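Long-range contact in mandelate racemase/muconate lactonizing enzyme, C-terminal domain protein (Paracoccus denitrificans, PDB 4DWD), which binds magnesium and, as a member of the mandelate racemase/muconate lactonizing enzyme family within the enolase superfamily, is probably a hydro-lyase: residues B[229-237]-B[258-266]. Numbering follows the deposited sequence. Where two conformers were deposited one is given.
Sequences YHVGAMGEV and KDLILSGVR
The carbonyl oxygen of S263 is met by two groups, a bridging water and the alpha carbon of G235. The water donates to S263 O at 2.8 Å and to G232 O at 2.7 Å, which ties the two segments together. G235 CA lies 3.2 Å from S263 O in a CA-H...O contact, with an angle of 137° at the hydrogen. No direct hydrogen bond crosses between the segments, so the water is the polar link. The backbones come together at two glycines, G235 and G264, with CA atoms 4.0 Å apart. A beta carbon on G235 would run into S263 O and G264 N; one on G264 would strike G235 O, and the positive phi of G264, which ends helix 254-263 in a Schellman motif, independently disfavours a side chain. The hydroxyl of S263 sits between its backbone N and carbonyl carbon (chi1 82°), a rotation that lets OG donate to L260 O at 2.7 Å, one turn back in its own helix, while CB and OG pack against V231 and G235. A leucine in place of S263 would probably leave L260 O without its hydroxyl donor and push V231 and G235 away from the helix end. Toward the start of helix 231-240, V231 CG1 rests against S263 CB at 3.9 Å and against L260. On the flank, CG of selenomethionine M234 meets V265 CG2 at 3.9 Å, the side chains crossing at a slant before the M234 chain bends away toward E224, P225 and A247. The short helix segments cross at -44°, their axes 8.3 Å apart, as neighbouring outer helices of a TIM-barrel domain joined through strand 244-246; helix 204-216 packs beside A233 and V237, and helix 277-291 beside I261.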
loop_
_atom_site.group_PDB
_atom_site.type_symbol
_atom_site.label_atom_id
_atom_site.label_comp_id
_atom_site.label_asym_id
_atom_site.label_seq_id
_atom_site.Cartn_x
_atom_site.Cartn_y
_atom_site.Cartn_z
ATOM N N TYR B 229 5.250 20.860 9.437
ATOM C CA TYR B 229 3.995 20.711 8.734
ATOM C C TYR B 229 4.012 19.591 7.686
ATOM O O TYR B 229 2.951 19.092 7.318
ATOM C CB TYR B 229 3.490 22.053 8.169
ATOM C CG TYR B 229 4.494 23.060 7.644
ATOM C CD1 TYR B 229 5.018 22.938 6.358
ATOM C CD2 TYR B 229 4.853 24.187 8.389
ATOM C CE1 TYR B 229 5.894 23.879 5.839
ATOM C CE2 TYR B 229 5.737 25.139 7.877
ATOM C CZ TYR B 229 6.259 24.980 6.602
ATOM O OH TYR B 229 7.135 25.919 6.079
ATOM N N HIS B 230 5.204 19.172 7.262
ATOM C CA HIS B 230 5.328 18.090 6.270
ATOM C C HIS B 230 5.443 16.766 6.988
ATOM O O HIS B 230 6.537 16.208 7.129
ATOM C CB HIS B 230 6.552 18.294 5.362
ATOM C CG HIS B 230 6.593 19.634 4.650
ATOM N ND1 HIS B 230 5.530 20.148 3.987
ATOM C CD2 HIS B 230 7.636 20.539 4.483
ATOM C CE1 HIS B 230 5.879 21.329 3.444
ATOM N NE2 HIS B 230 7.169 21.565 3.750
ATOM N N VAL B 231 4.308 16.235 7.434
ATOM C CA VAL B 231 4.305 15.019 8.240
ATOM C C VAL B 231 4.721 13.804 7.400
ATOM O O VAL B 231 5.498 12.950 7.850
ATOM C CB VAL B 231 2.926 14.802 8.896
ATOM C CG1 VAL B 231 2.887 13.476 9.651
ATOM C CG2 VAL B 231 2.624 15.936 9.862
ATOM N N GLY B 232 4.215 13.723 6.168
ATOM C CA GLY B 232 4.638 12.660 5.262
ATOM C C GLY B 232 6.141 12.666 5.042
ATOM O O GLY B 232 6.805 11.612 5.142
ATOM N N ALA B 233 6.688 13.854 4.773
ATOM C CA ALA B 233 8.127 14.003 4.547
ATOM C C ALA B 233 8.946 13.664 5.787
ATOM O O ALA B 233 10.008 13.039 5.679
ATOM C CB ALA B 233 8.447 15.405 4.075
HETATM N N MSE B 234 8.455 14.068 6.957
HETATM C CA MSE B 234 9.149 13.751 8.210
HETATM C C MSE B 234 9.301 12.265 8.381
HETATM O O MSE B 234 10.395 11.778 8.660
HETATM C CB MSE B 234 8.348 14.352 9.363
HETATM C CG MSE B 234 9.064 14.291 10.714
HETATM SE SE MSE B 234 10.493 15.641 10.921
HETATM C CE MSE B 234 9.267 17.172 11.073
ATOM N N GLY B 235 8.212 11.526 8.183
ATOM C CA GLY B 235 8.252 10.073 8.321
ATOM C C GLY B 235 9.049 9.390 7.218
ATOM O O GLY B 235 9.676 8.361 7.448
ATOM N N GLU B 236 9.008 9.962 6.014
ATOM C CA GLU B 236 9.791 9.442 4.886
ATOM C C GLU B 236 11.283 9.531 5.194
ATOM O O GLU B 236 12.037 8.559 5.001
ATOM C CB GLU B 236 9.477 10.216 3.607
ATOM C CG GLU B 236 10.363 9.820 2.432
ATOM C CD GLU B 236 10.010 10.563 1.162
ATOM O OE1 GLU B 236 8.809 10.589 0.815
ATOM O OE2 GLU B 236 10.934 11.099 0.507
ATOM N N VAL B 237 11.700 10.696 5.704
ATOM C CA VAL B 237 13.104 10.883 6.035
ATOM C C VAL B 237 13.484 9.911 7.147
ATOM O O VAL B 237 14.559 9.281 7.082
ATOM C CB VAL B 237 13.396 12.347 6.430
ATOM C CG1 VAL B 237 14.787 12.504 7.060
ATOM C CG2 VAL B 237 13.239 13.263 5.219
ATOM N N LYS B 258 -0.577 10.114 16.541
ATOM C CA LYS B 258 -0.829 8.875 15.816
ATOM C C LYS B 258 -0.413 9.015 14.342
ATOM O O LYS B 258 0.241 8.127 13.796
ATOM C CB LYS B 258 -2.313 8.497 15.970
ATOM C CG LYS B 258 -2.755 7.245 15.219
ATOM C CD LYS B 258 -3.261 7.541 13.800
ATOM C CE LYS B 258 -4.526 8.404 13.762
ATOM N NZ LYS B 258 -4.969 8.698 12.357
ATOM N N ASP B 259 -0.797 10.127 13.714
ATOM C CA ASP B 259 -0.456 10.359 12.310
ATOM C C ASP B 259 1.059 10.456 12.107
ATOM O O ASP B 259 1.582 9.963 11.106
ATOM C CB ASP B 259 -1.144 11.621 11.781
ATOM C CG ASP B 259 -2.642 11.422 11.565
ATOM O OD1 ASP B 259 -3.062 10.282 11.314
ATOM O OD2 ASP B 259 -3.401 12.410 11.656
ATOM N N LEU B 260 1.754 11.074 13.062
ATOM C CA LEU B 260 3.198 11.180 12.967
ATOM C C LEU B 260 3.845 9.797 13.039
ATOM O O LEU B 260 4.769 9.492 12.289
ATOM C CB LEU B 260 3.704 12.110 14.075
ATOM C CG LEU B 260 5.201 12.420 14.090
ATOM C CD1 LEU B 260 5.616 13.215 12.865
ATOM C CD2 LEU B 260 5.529 13.191 15.358
ATOM N N ILE B 261 3.341 8.955 13.932
ATOM C CA ILE B 261 3.839 7.590 14.051
ATOM C C ILE B 261 3.550 6.819 12.752
ATOM O O ILE B 261 4.431 6.135 12.214
ATOM C CB ILE B 261 3.206 6.908 15.273
ATOM C CG1 ILE B 261 3.775 7.543 16.548
ATOM C CG2 ILE B 261 3.447 5.407 15.240
ATOM C CD1 ILE B 261 3.053 7.082 17.805
ATOM N N LEU B 262 2.327 6.934 12.229
ATOM C CA LEU B 262 2.001 6.183 11.021
ATOM C C LEU B 262 2.840 6.626 9.814
ATOM O O LEU B 262 3.113 5.822 8.921
ATOM C CB LEU B 262 0.494 6.216 10.725
ATOM C CG LEU B 262 -0.460 5.496 11.698
ATOM C CD1 LEU B 262 -1.876 5.521 11.123
ATOM C CD2 LEU B 262 -0.044 4.085 12.090
ATOM N N SER B 263 3.287 7.883 9.822
ATOM C CA SER B 263 4.115 8.377 8.733
ATOM C C SER B 263 5.485 7.723 8.695
ATOM O O SER B 263 6.156 7.750 7.659
ATOM C CB SER B 263 4.286 9.900 8.816
ATOM O OG SER B 263 5.302 10.271 9.741
ATOM N N GLY B 264 5.921 7.160 9.823
ATOM C CA GLY B 264 7.218 6.475 9.858
ATOM C C GLY B 264 8.161 6.895 10.964
ATOM O O GLY B 264 9.222 6.319 11.106
ATOM N N VAL B 265 7.777 7.888 11.756
ATOM C CA VAL B 265 8.621 8.377 12.858
ATOM C C VAL B 265 8.631 7.367 14.025
ATOM O O VAL B 265 7.568 6.883 14.460
ATOM C CB VAL B 265 8.174 9.789 13.297
ATOM C CG1 VAL B 265 8.939 10.234 14.534
ATOM C CG2 VAL B 265 8.362 10.773 12.134
ATOM N N ARG B 266 9.831 7.050 14.536
ATOM C CA ARG B 266 9.967 6.016 15.559
ATOM C C ARG B 266 10.490 6.559 16.891
ATOM O O ARG B 266 10.806 5.799 17.784
ATOM C CB ARG B 266 10.854 4.867 15.049
ATOM C CG ARG B 266 10.315 4.200 13.786
ATOM C CD ARG B 266 9.010 3.491 14.068
ATOM N NE ARG B 266 8.352 3.029 12.843
ATOM C CZ ARG B 266 7.232 3.533 12.331
ATOM N NH1 ARG B 266 6.592 4.537 12.945
ATOM N NH2 ARG B 266 6.750 3.011 11.214
HETATM O O HOH W 1 5.612 9.161 5.284
#